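Local structure of homoserine kinase (Cytophaga hutchinsonii, 4P52) at residues I212-I217 with D250-P255; S88-R93 with A123-G128; S116-S121 with A195-P200; V259-F264 with P286-L291; T72-R77 with M112-G117. The protein probably catalyses the ATP-dependent phosphorylation of L-homoserine, as a member of the GHMP kinase family. All blocks are in the same frame, centred on the assembly; numbering follows the deposited sequence.

Interaction 1 (I212-I217 with D250-P255); sequences ILPKQI and DHIVEP
The loop Leu213-Lys215 and the strand start at Gln216-Ile217 pass the beginning of helix 253-257, with Leu213 CA 6.5 Å from Val253 CA and the chains somewhat further apart at Ile217 and Ile252. Only methyl and methylene groups meet across the gap. Leu213 reaches over with CD2 and rests 3.8 Å from Val253 CG1, the two side chains meeting at a slant. Ile217 and Ile252 cross at about a right angle: their CD1 atoms touch at 3.8 Å, and the two CG2 methyls lie 4.0 Å apart. Ile217 carries CG1 between its backbone N and carbonyl carbon (chi1 62°), and from there CD1 extends to its partner. Pro214 adds a looser touch, CG to Ile252 CG2. This packing sits at the dimer interface: Gln216 and Ile217 pair in an antiparallel ladder with a strand of the second subunit, while Leu219 of that subunit packs on both Leu213 and Ile252. The turn leading into the helix, which carries Ile252 and Val253, is capped by Asp250. Its OD1 accepts from Ile252 N at 3.0 Å and Val253 N at 3.1 Å, both donors on one face of the carboxylate, and Gln225 NE2 is a further partner. OD2 takes Glu254 N from above the carboxylate plane at 2.9 Å. Bonds to both oxygens restrict the turning of the carboxylate. On the intramolecular side, Phe42 touches both Leu213 and Val253.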
# COMPACT_ATOMS: atom_id res chain seq x y z
N ILE A 212 4.13 21.61 -10.53
CA ILE A 212 4.83 21.90 -9.30
C ILE A 212 5.32 20.63 -8.57
O ILE A 212 6.17 20.71 -7.71
CB ILE A 212 3.98 22.80 -8.40
CG1 ILE A 212 4.85 23.52 -7.39
CG2 ILE A 212 2.88 21.98 -7.77
CD1 ILE A 212 4.09 24.51 -6.54
N LEU A 213 4.77 19.47 -8.93
CA LEU A 213 5.26 18.19 -8.38
C LEU A 213 6.73 17.98 -8.70
O LEU A 213 7.16 18.37 -9.77
CB LEU A 213 4.48 17.01 -8.92
CG LEU A 213 2.96 17.07 -8.79
CD1 LEU A 213 2.36 15.97 -9.63
CD2 LEU A 213 2.50 17.02 -7.34
N PRO A 214 7.50 17.37 -7.76
CA PRO A 214 8.90 17.00 -8.07
C PRO A 214 8.95 15.95 -9.17
O PRO A 214 8.01 15.15 -9.31
CB PRO A 214 9.41 16.38 -6.75
CG PRO A 214 8.18 15.99 -6.00
CD PRO A 214 7.10 16.96 -6.40
N LYS A 215 10.01 15.96 -9.97
CA LYS A 215 10.19 14.94 -10.99
C LYS A 215 10.84 13.72 -10.39
O LYS A 215 10.57 12.60 -10.81
CB LYS A 215 11.02 15.47 -12.15
CG LYS A 215 10.28 16.48 -13.01
CD LYS A 215 11.25 17.28 -13.86
CE LYS A 215 10.55 18.46 -14.53
NZ LYS A 215 11.56 19.38 -15.12
N GLN A 216 11.72 13.98 -9.42
CA GLN A 216 12.50 12.97 -8.71
C GLN A 216 12.20 13.09 -7.23
O GLN A 216 12.06 14.20 -6.71
CB GLN A 216 13.99 13.25 -8.88
CG GLN A 216 14.53 13.14 -10.29
CD GLN A 216 14.55 11.70 -10.78
OE1 GLN A 216 13.68 11.29 -11.57
NE2 GLN A 216 15.51 10.92 -10.29
N ILE A 217 12.13 11.96 -6.52
CA ILE A 217 12.02 12.00 -5.07
C ILE A 217 13.03 11.06 -4.43
O ILE A 217 13.47 10.11 -5.05
CB ILE A 217 10.61 11.60 -4.61
CG1 ILE A 217 10.31 10.17 -5.04
CG2 ILE A 217 9.56 12.56 -5.19
CD1 ILE A 217 9.02 9.68 -4.44
N ASP A 250 1.06 12.65 4.00
CA ASP A 250 1.56 12.74 2.65
C ASP A 250 2.79 13.59 2.69
O ASP A 250 2.72 14.77 2.97
CB ASP A 250 0.49 13.32 1.72
CG ASP A 250 1.00 13.57 0.30
OD1 ASP A 250 2.14 13.13 -0.08
OD2 ASP A 250 0.25 14.24 -0.45
N HIS A 251 3.94 12.99 2.43
CA HIS A 251 5.19 13.74 2.55
C HIS A 251 5.76 14.23 1.21
O HIS A 251 6.82 14.86 1.18
CB HIS A 251 6.21 12.92 3.36
CG HIS A 251 5.89 12.84 4.81
ND1 HIS A 251 5.38 13.91 5.52
CD2 HIS A 251 5.98 11.81 5.69
CE1 HIS A 251 5.18 13.55 6.78
NE2 HIS A 251 5.53 12.29 6.91
N ILE A 252 5.06 13.97 0.13
CA ILE A 252 5.58 14.29 -1.19
C ILE A 252 4.74 15.34 -1.92
O ILE A 252 5.27 16.38 -2.32
CB ILE A 252 5.73 13.01 -2.04
CG1 ILE A 252 6.87 12.17 -1.49
CG2 ILE A 252 5.98 13.34 -3.51
CD1 ILE A 252 6.67 10.69 -1.67
N VAL A 253 3.45 15.06 -2.09
CA VAL A 253 2.60 15.82 -2.98
C VAL A 253 2.02 17.04 -2.27
O VAL A 253 2.21 18.16 -2.72
CB VAL A 253 1.46 14.95 -3.58
CG1 VAL A 253 0.47 15.79 -4.38
CG2 VAL A 253 2.05 13.89 -4.48
N GLU A 254 1.31 16.82 -1.17
CA GLU A 254 0.73 17.91 -0.40
C GLU A 254 1.74 19.04 -0.04
O GLU A 254 1.45 20.19 -0.29
CB GLU A 254 0.04 17.37 0.84
CG GLU A 254 -0.63 18.42 1.69
CD GLU A 254 -0.72 17.99 3.15
OE1 GLU A 254 -1.60 17.14 3.48
OE2 GLU A 254 0.10 18.51 3.96
N PRO A 255 2.94 18.70 0.51
CA PRO A 255 3.88 19.81 0.76
C PRO A 255 4.25 20.61 -0.50
O PRO A 255 4.46 21.81 -0.41
CB PRO A 255 5.13 19.13 1.33
CG PRO A 255 4.77 17.70 1.58
CD PRO A 255 3.53 17.38 0.81

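Interaction 2 (S88-R93 with A123-G128); sequences SISILR and ASTVAG
Thr125 OG1 has two partners, the carbonyl oxygen of Ser121 one turn back in its own helix and Thr86 OG1 near the start of helix 86-98, so the threonine that touches Ser90 is also tied to Ser90's helix by a polar bond. With OG1 so engaged (chi1 -55°), Thr125 CG2 stands anti to the backbone N and is the branch that faces Ser90, 3.2 Å from its OG and 4.1 Å from its CB. That serine hydroxyl is itself bonded to Thr86 O and meets the methyl simply by packing. The next residue, Ile91, lies against the backbone of Gly128, about a turn beyond Thr125. Its CG1 is 3.7 Å from Gly128 O, and CD1 comes within 4.0 Å of Gly128 CA, an approach that the absence of a side chain on the glycine permits. The isoleucine also touches Leu58 and Ile106 of the sheet below. With an alanine here, the Gly128 backbone would probably lose its cover and a gap would open between the two helices and those strands. Helices 86-98 and 120-135 thus pack through Ser90, Thr125 and the bare Gly128, with Ile91 the one large side chain between them, in the helical layer that covers the mixed sheet of the N-terminal GHMP-kinase domain.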
# COMPACT_ATOMS: atom_id res chain seq x y z
N SER A 88 -19.30 13.95 -25.46
CA SER A 88 -19.62 13.54 -26.82
C SER A 88 -18.58 12.58 -27.42
O SER A 88 -18.94 11.66 -28.16
CB SER A 88 -19.88 14.76 -27.72
OG SER A 88 -18.98 15.81 -27.43
N ILE A 89 -17.30 12.78 -27.08
CA ILE A 89 -16.23 11.89 -27.58
C ILE A 89 -16.48 10.49 -27.03
O ILE A 89 -16.48 9.52 -27.79
CB ILE A 89 -14.80 12.40 -27.23
CG1 ILE A 89 -14.47 13.67 -28.02
CG2 ILE A 89 -13.74 11.32 -27.50
CD1 ILE A 89 -13.31 14.47 -27.45
N SER A 90 -16.72 10.40 -25.73
CA SER A 90 -17.01 9.12 -25.07
C SER A 90 -18.17 8.35 -25.68
O SER A 90 -18.06 7.14 -25.94
CB SER A 90 -17.37 9.40 -23.62
OG SER A 90 -16.33 10.13 -23.03
N ILE A 91 -19.28 9.06 -25.88
CA ILE A 91 -20.51 8.47 -26.39
C ILE A 91 -20.32 8.07 -27.85
O ILE A 91 -20.77 7.00 -28.27
CB ILE A 91 -21.67 9.47 -26.24
CG1 ILE A 91 -21.96 9.70 -24.75
CG2 ILE A 91 -22.90 8.99 -27.01
CD1 ILE A 91 -22.96 10.80 -24.48
N LEU A 92 -19.63 8.91 -28.61
CA LEU A 92 -19.35 8.59 -30.01
C LEU A 92 -18.54 7.30 -30.13
O LEU A 92 -18.83 6.46 -30.99
CB LEU A 92 -18.67 9.75 -30.73
CG LEU A 92 -18.52 9.65 -32.26
CD1 LEU A 92 -19.82 9.35 -33.03
CD2 LEU A 92 -17.83 10.91 -32.79
N ARG A 93 -17.55 7.13 -29.24
CA ARG A 93 -16.69 5.95 -29.25
C ARG A 93 -17.47 4.73 -28.86
O ARG A 93 -17.26 3.65 -29.43
CB ARG A 93 -15.47 6.10 -28.34
CG ARG A 93 -14.45 7.15 -28.78
CD ARG A 93 -13.85 6.92 -30.17
NE ARG A 93 -13.05 5.68 -30.26
CZ ARG A 93 -11.87 5.49 -29.67
NH1 ARG A 93 -11.32 6.44 -28.92
NH2 ARG A 93 -11.24 4.33 -29.82
N ALA A 123 -16.96 13.20 -13.88
CA ALA A 123 -18.37 13.07 -13.56
C ALA A 123 -19.23 13.23 -14.81
O ALA A 123 -20.12 12.42 -15.08
CB ALA A 123 -18.78 14.07 -12.48
N SER A 124 -18.90 14.25 -15.61
CA SER A 124 -19.59 14.48 -16.87
C SER A 124 -19.47 13.28 -17.80
O SER A 124 -20.45 12.83 -18.41
CB SER A 124 -18.98 15.70 -17.54
OG SER A 124 -19.40 16.88 -16.87
N THR A 125 -18.24 12.78 -17.91
CA THR A 125 -17.91 11.72 -18.83
C THR A 125 -18.59 10.43 -18.42
O THR A 125 -19.17 9.72 -19.27
CB THR A 125 -16.39 11.52 -18.85
OG1 THR A 125 -15.75 12.77 -19.14
CG2 THR A 125 -16.01 10.50 -19.88
N VAL A 126 -18.54 10.13 -17.11
CA VAL A 126 -19.16 8.93 -16.56
C VAL A 126 -20.68 9.03 -16.73
O VAL A 126 -21.33 8.07 -17.15
CB VAL A 126 -18.75 8.72 -15.09
CG1 VAL A 126 -19.65 7.73 -14.40
CG2 VAL A 126 -17.30 8.27 -15.01
N ALA A 127 -21.25 10.21 -16.45
CA ALA A 127 -22.65 10.45 -16.70
C ALA A 127 -23.06 10.14 -18.14
O ALA A 127 -24.05 9.41 -18.36
CB ALA A 127 -23.04 11.85 -16.30
N GLY A 128 -22.30 10.63 -19.12
CA GLY A 128 -22.63 10.37 -20.52
C GLY A 128 -22.60 8.89 -20.90
O GLY A 128 -23.49 8.40 -21.61

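Interaction 3 (S116-S121 with A195-P200)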
# COMPACT_ATOMS: atom_id res chain seq x y z
N SER A 116 -12.09 22.06 -9.60
CA SER A 116 -12.29 22.22 -8.19
C SER A 116 -11.52 21.18 -7.37
O SER A 116 -11.48 21.27 -6.13
CB SER A 116 -13.78 22.12 -7.88
OG SER A 116 -14.24 20.83 -8.26
N GLY A 117 -10.91 20.21 -8.06
CA GLY A 117 -10.29 19.08 -7.40
C GLY A 117 -11.30 18.02 -6.99
O GLY A 117 -11.02 17.18 -6.12
N LEU A 118 -12.49 18.04 -7.61
CA LEU A 118 -13.54 17.09 -7.25
C LEU A 118 -13.94 16.14 -8.35
O LEU A 118 -14.98 15.51 -8.25
CB LEU A 118 -14.77 17.82 -6.74
CG LEU A 118 -14.59 18.54 -5.42
CD1 LEU A 118 -15.82 19.39 -5.15
CD2 LEU A 118 -14.40 17.54 -4.31
N GLY A 119 -13.12 16.03 -9.39
CA GLY A 119 -13.36 15.09 -10.49
C GLY A 119 -14.50 15.54 -11.39
O GLY A 119 -15.42 14.76 -11.71
N SER A 120 -14.42 16.80 -11.83
CA SER A 120 -15.52 17.44 -12.54
C SER A 120 -15.67 16.88 -13.95
O SER A 120 -16.77 16.51 -14.38
CB SER A 120 -15.31 18.95 -12.59
OG SER A 120 -16.48 19.59 -13.05
N SER A 121 -14.55 16.83 -14.66
CA SER A 121 -14.55 16.28 -15.99
C SER A 121 -14.96 14.80 -15.99
O SER A 121 -15.69 14.34 -16.87
CB SER A 121 -13.19 16.49 -16.62
OG SER A 121 -13.36 16.55 -18.02
N ALA A 195 -16.77 11.79 5.10
CA ALA A 195 -15.90 12.71 4.40
C ALA A 195 -16.54 14.11 4.43
O ALA A 195 -17.74 14.27 4.08
CB ALA A 195 -15.73 12.25 2.99
N THR A 196 -15.77 15.10 4.88
CA THR A 196 -16.18 16.47 4.77
C THR A 196 -15.34 17.06 3.67
O THR A 196 -14.12 17.00 3.74
CB THR A 196 -15.96 17.25 6.08
OG1 THR A 196 -16.61 16.57 7.16
CG2 THR A 196 -16.56 18.64 5.96
N ILE A 197 -16.01 17.59 2.64
CA ILE A 197 -15.37 18.31 1.54
C ILE A 197 -15.64 19.81 1.69
O ILE A 197 -16.79 20.22 1.88
CB ILE A 197 -15.95 17.94 0.14
CG1 ILE A 197 -15.92 16.44 -0.17
CG2 ILE A 197 -15.18 18.64 -0.96
CD1 ILE A 197 -14.69 15.75 0.33
N ILE A 198 -14.59 20.61 1.59
CA ILE A 198 -14.74 22.05 1.47
C ILE A 198 -14.14 22.53 0.14
O ILE A 198 -12.98 22.21 -0.21
CB ILE A 198 -14.19 22.83 2.68
CG1 ILE A 198 -14.56 24.32 2.55
CG2 ILE A 198 -12.70 22.61 2.91
CD1 ILE A 198 -14.67 25.01 3.89
N HIS A 199 -14.96 23.27 -0.61
CA HIS A 199 -14.51 23.83 -1.84
C HIS A 199 -14.45 25.37 -1.76
O HIS A 199 -15.50 26.02 -1.77
CB HIS A 199 -15.39 23.41 -2.99
CG HIS A 199 -15.11 24.17 -4.23
ND1 HIS A 199 -15.99 25.11 -4.74
CD2 HIS A 199 -14.00 24.23 -5.00
CE1 HIS A 199 -15.44 25.68 -5.80
NE2 HIS A 199 -14.24 25.16 -5.99
N PRO A 200 -13.23 25.94 -1.73
CA PRO A 200 -13.06 27.40 -1.68
C PRO A 200 -13.39 28.06 -3.02
O PRO A 200 -13.12 27.50 -4.08
CB PRO A 200 -11.58 27.56 -1.36
CG PRO A 200 -10.93 26.36 -2.00
CD PRO A 200 -11.93 25.25 -1.88
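Two kinds of packing join Ser116 and Leu118 to the strand that carries His199 and Ile197. The first is carbon against ring: Ser116 CB approaches the imidazole of His199 obliquely and sits 3.6 Å from CD2 and equally far from NE2. The ring is carried out to it because CG stands opposite the backbone N (chi1 169°). The second is purely aliphatic. Leu118 CD2 meets Ile197 CG2 at 3.6 Å, and the two side chains run past each other in opposite directions. The residues on the loop side belong to the glycine-rich sequence PLGSGLGSS, the signature of GHMP kinases, whose loop in relatives wraps the phosphates of ATP. Gly119 occupies the N-cap position of helix 120-135, and both Gly117 and Gly119 have positive phi. With an alanine in place of His199, Ser116 CB would probably be left without the ring beside it, opening a gap between the loop and strand 194-200. Polar ties come from the adjacent strand region: Ser287 OG bonds to Ser116 O, and the backbones of Ser116 and Ser287 are also hydrogen-bonded. Pro113 and Ser287 also touch the imidazole itself.

Interaction 4 (V259-F264 with P286-L291)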
# COMPACT_ATOMS: atom_id res chain seq x y z
N VAL A 259 1.28 25.14 -1.25
CA VAL A 259 1.58 26.54 -1.50
C VAL A 259 0.60 27.20 -2.48
O VAL A 259 0.43 28.44 -2.43
CB VAL A 259 3.01 26.79 -2.04
CG1 VAL A 259 4.05 26.34 -1.01
CG2 VAL A 259 3.25 26.12 -3.39
N LEU A 260 -0.02 26.40 -3.36
CA LEU A 260 -0.99 26.90 -4.32
C LEU A 260 -2.35 27.14 -3.70
O LEU A 260 -3.18 27.82 -4.30
CB LEU A 260 -1.15 25.92 -5.47
CG LEU A 260 0.10 25.69 -6.33
CD1 LEU A 260 -0.14 24.60 -7.36
CD2 LEU A 260 0.61 26.98 -6.98
N ILE A 261 -2.62 26.60 -2.52
CA ILE A 261 -3.96 26.70 -1.98
C ILE A 261 -4.04 27.70 -0.84
O ILE A 261 -3.46 27.48 0.23
CB ILE A 261 -4.51 25.34 -1.51
CG1 ILE A 261 -4.54 24.36 -2.69
CG2 ILE A 261 -5.86 25.50 -0.82
CD1 ILE A 261 -4.73 22.90 -2.28
N PRO A 262 -4.77 28.79 -1.04
CA PRO A 262 -4.79 29.82 0.01
C PRO A 262 -5.34 29.28 1.32
O PRO A 262 -6.39 28.65 1.31
CB PRO A 262 -5.72 30.88 -0.56
CG PRO A 262 -5.74 30.62 -2.04
CD PRO A 262 -5.60 29.15 -2.20
N GLY A 263 -4.63 29.51 2.42
CA GLY A 263 -5.10 29.14 3.75
C GLY A 263 -4.99 27.67 4.09
O GLY A 263 -5.48 27.22 5.13
N PHE A 264 -4.32 26.90 3.23
CA PHE A 264 -4.32 25.47 3.37
C PHE A 264 -3.90 25.06 4.78
O PHE A 264 -4.56 24.23 5.42
CB PHE A 264 -3.39 24.81 2.36
CG PHE A 264 -3.30 23.32 2.56
CD1 PHE A 264 -4.31 22.49 2.12
CD2 PHE A 264 -2.24 22.76 3.25
CE1 PHE A 264 -4.27 21.13 2.32
CE2 PHE A 264 -2.18 21.38 3.45
CZ PHE A 264 -3.20 20.57 2.98
N PRO A 286 -8.35 23.17 -5.64
CA PRO A 286 -8.11 23.64 -4.25
C PRO A 286 -9.01 23.02 -3.16
O PRO A 286 -8.83 23.35 -1.97
CB PRO A 286 -8.39 25.13 -4.34
CG PRO A 286 -9.40 25.24 -5.43
CD PRO A 286 -9.06 24.17 -6.45
N SER A 287 -9.95 22.14 -3.52
CA SER A 287 -10.76 21.46 -2.50
C SER A 287 -9.95 20.60 -1.54
O SER A 287 -8.92 20.02 -1.91
CB SER A 287 -11.87 20.61 -3.13
OG SER A 287 -12.79 21.48 -3.75
N ILE A 288 -10.46 20.53 -0.32
CA ILE A 288 -9.81 19.86 0.79
C ILE A 288 -10.83 18.93 1.41
O ILE A 288 -12.01 19.26 1.50
CB ILE A 288 -9.37 20.90 1.84
CG1 ILE A 288 -8.41 21.90 1.18
CG2 ILE A 288 -8.72 20.24 3.05
CD1 ILE A 288 -7.97 23.02 2.09
N PHE A 289 -10.39 17.75 1.84
CA PHE A 289 -11.32 16.82 2.47
C PHE A 289 -10.77 16.39 3.82
O PHE A 289 -9.54 16.39 4.04
CB PHE A 289 -11.57 15.58 1.60
CG PHE A 289 -10.43 14.62 1.60
CD1 PHE A 289 -9.28 14.88 0.86
CD2 PHE A 289 -10.49 13.47 2.38
CE1 PHE A 289 -8.20 14.00 0.90
CE2 PHE A 289 -9.41 12.58 2.43
CZ PHE A 289 -8.26 12.85 1.69
N ALA A 290 -11.69 16.00 4.69
CA ALA A 290 -11.28 15.45 5.98
C ALA A 290 -12.09 14.17 6.20
O ALA A 290 -13.21 14.05 5.68
CB ALA A 290 -11.51 16.45 7.10
N LEU A 291 -11.51 13.22 6.93
CA LEU A 291 -12.24 12.02 7.26
C LEU A 291 -12.53 12.05 8.74
O LEU A 291 -11.71 12.56 9.52
CB LEU A 291 -11.48 10.77 6.82
CG LEU A 291 -11.19 10.59 5.31
CD1 LEU A 291 -10.41 9.32 5.07
CD2 LEU A 291 -12.46 10.55 4.47
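Ile261 points its CB toward Pro286 and branches over that residue's backbone. CG2 goes to the carbonyl, 3.8 Å from Pro286 O, and has a looser neighbour in Ile288 CD1 at 4.4 Å. The other branch, CG1, lies 4.0 Å from Pro286 CA and 4.3 Å from its CB. At the tip, CD1 remains over the same proline, again 4.0 Å from CA. Pro286 follows a cis peptide bond and belongs to the Gly-rich sequence GSGPS, a C-terminal motif of the GHMP family. Further on, Ile288 CD1 reaches the ring of Phe264, 3.7 Å from CD1 and rather further from CE1, in an oblique approach. The Phe264 ring lies there because its CG is set opposite the backbone N (chi1 176°). Ile261 and Phe264, the two residues that make the contact from this side, stand at the ends of one type II turn, closed by Phe264 N to Ile261 O at 3.2 Å, with Gly263 at positive phi and at the N-cap of the next helix. The turn ends the loop between helices 253-257 and 264-273 and packs on the beginning of strand 288-292; Ile281 of strand 278-281 touches both Ile261 and Phe264, and Phe309 of helix 295-310 packs on Ile288.

Interaction 5 (T72-R77 with M112-G117); sequences TGDDGR and MPLGSG
The Arg77 guanidinium lays one face over Leu114 CB, and its NH1 comes 3.9 Å from Leu114 CD1. Asp74 supplies the second flat group, a carboxylate whose OD1 is a looser 4.3 Å from Leu114 CD2. Leu114 is thus held between the two ends of a turn: CD1 also touches the main chain, 3.8 Å from Asp74 O. Arginine and leucine run alongside one another in opposite directions. The arginine chain is folded at chi3 (56°), and beyond that bend the guanidinium lies against the leucine rather than pointing straight on. Its charge has a distant partner in Glu203, a long and weak ion pair through NH1. Asp74 to Arg77 form a type I' turn, with Asp75 and Gly76 both at positive phi; the closing bond, Arg77 N to Asp74 O, is weak at 3.4 Å. The opposing chain is braced within itself by Ser116 OG, which donates to Pro113 O at 3.1 Å, tilted 30° from the carbonyl plane. The bond lies within the GHMP-kinase signature loop, which as in relatives probably meets nucleotide phosphate. The contact therefore joins two loops: the one leaving strand 66-72 toward helix 86-98, and the one leaving the neighbouring parallel strand 103-110 toward helix 120-135, with Leu78 also touching Leu114 and His199 of strand 194-200 packing on Pro113.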
# COMPACT_ATOMS: atom_id res chain seq x y z
N THR A 72 -24.88 24.03 -19.27
CA THR A 72 -25.36 24.93 -18.23
C THR A 72 -24.41 24.77 -17.07
O THR A 72 -23.84 23.68 -16.89
CB THR A 72 -26.76 24.45 -17.76
OG1 THR A 72 -27.63 24.39 -18.88
CG2 THR A 72 -27.37 25.35 -16.68
N GLY A 73 -24.24 25.84 -16.28
CA GLY A 73 -23.45 25.81 -15.02
C GLY A 73 -21.96 25.86 -15.29
O GLY A 73 -21.15 25.41 -14.50
N ASP A 74 -21.62 26.52 -16.39
CA ASP A 74 -20.43 26.31 -17.16
C ASP A 74 -19.59 27.60 -17.23
O ASP A 74 -18.34 27.55 -17.23
CB ASP A 74 -20.93 26.01 -18.58
CG ASP A 74 -19.83 25.65 -19.53
OD1 ASP A 74 -18.85 25.04 -19.05
OD2 ASP A 74 -19.95 25.96 -20.75
N ASP A 75 -20.29 28.73 -17.28
CA ASP A 75 -19.73 30.03 -17.69
C ASP A 75 -19.15 29.98 -19.11
O ASP A 75 -18.10 30.56 -19.37
CB ASP A 75 -18.68 30.53 -16.69
CG ASP A 75 -19.24 31.57 -15.75
OD1 ASP A 75 -19.48 32.72 -16.20
OD2 ASP A 75 -19.46 31.23 -14.57
N GLY A 76 -19.85 29.28 -20.00
CA GLY A 76 -19.42 29.04 -21.38
C GLY A 76 -17.99 28.56 -21.53
O GLY A 76 -17.40 28.72 -22.60
N ARG A 77 -17.43 27.97 -20.47
CA ARG A 77 -16.02 27.57 -20.47
C ARG A 77 -15.75 26.26 -21.22
O ARG A 77 -14.63 26.04 -21.67
CB ARG A 77 -15.48 27.50 -19.04
CG ARG A 77 -15.33 28.85 -18.35
CD ARG A 77 -14.79 28.68 -16.93
NE ARG A 77 -13.52 27.94 -16.93
CZ ARG A 77 -12.93 27.45 -15.84
NH1 ARG A 77 -13.48 27.61 -14.64
NH2 ARG A 77 -11.78 26.79 -15.95
N MSE A 112 -21.52 21.38 -10.32
CA MSE A 112 -20.28 21.47 -9.56
C MSE A 112 -19.33 22.30 -10.35
O MSE A 112 -19.41 22.33 -11.58
CB MSE A 112 -19.69 20.09 -9.33
CG MSE A 112 -19.26 19.39 -10.62
SE MSE A 112 -18.53 17.59 -10.18
CE MSE A 112 -16.98 18.13 -9.09
N PRO A 113 -18.38 22.96 -9.67
CA PRO A 113 -17.45 23.87 -10.35
C PRO A 113 -16.27 23.16 -11.02
O PRO A 113 -15.81 22.13 -10.54
CB PRO A 113 -16.97 24.77 -9.22
CG PRO A 113 -17.17 23.98 -7.96
CD PRO A 113 -18.10 22.83 -8.23
N LEU A 114 -15.79 23.70 -12.13
CA LEU A 114 -14.69 23.08 -12.87
C LEU A 114 -13.35 23.37 -12.20
O LEU A 114 -13.20 24.40 -11.53
CB LEU A 114 -14.66 23.56 -14.31
CG LEU A 114 -16.03 23.75 -14.97
CD1 LEU A 114 -16.49 25.22 -14.90
CD2 LEU A 114 -15.96 23.26 -16.41
N GLY A 115 -12.39 22.44 -12.36
CA GLY A 115 -11.07 22.51 -11.75
C GLY A 115 -11.12 22.70 -10.24
O GLY A 115 -10.30 23.42 -9.66
N SER A 116 -12.09 22.06 -9.60
CA SER A 116 -12.29 22.22 -8.19
C SER A 116 -11.52 21.18 -7.37
O SER A 116 -11.48 21.27 -6.13
CB SER A 116 -13.78 22.12 -7.88
OG SER A 116 -14.24 20.83 -8.26
N GLY A 117 -10.91 20.21 -8.06
CA GLY A 117 -10.29 19.08 -7.40
C GLY A 117 -11.30 18.02 -6.99
O GLY A 117 -11.02 17.18 -6.12

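From the N terminus, interaction 5 opens first, closing a loop from 72-77 to 112-117 that holds helix 86-98 and strand 103-110. Interaction 2 starts inside that loop and ends beyond it, so the two cross. Interaction 3 begins on Ser116 and Gly117, where interaction 5 ends, crosses interaction 2 along the start of helix 120-135, and spans over seventy residues to strand 194-200, tying the N-terminal domain to the four-stranded antiparallel sheet. Interactions 1 and 4 follow in series as two short closures. They touch through Glu254 and Phe264, and interaction 4 reaches strand 288-292, the neighbour of strand 194-200, while interaction 1 borders the second subunit.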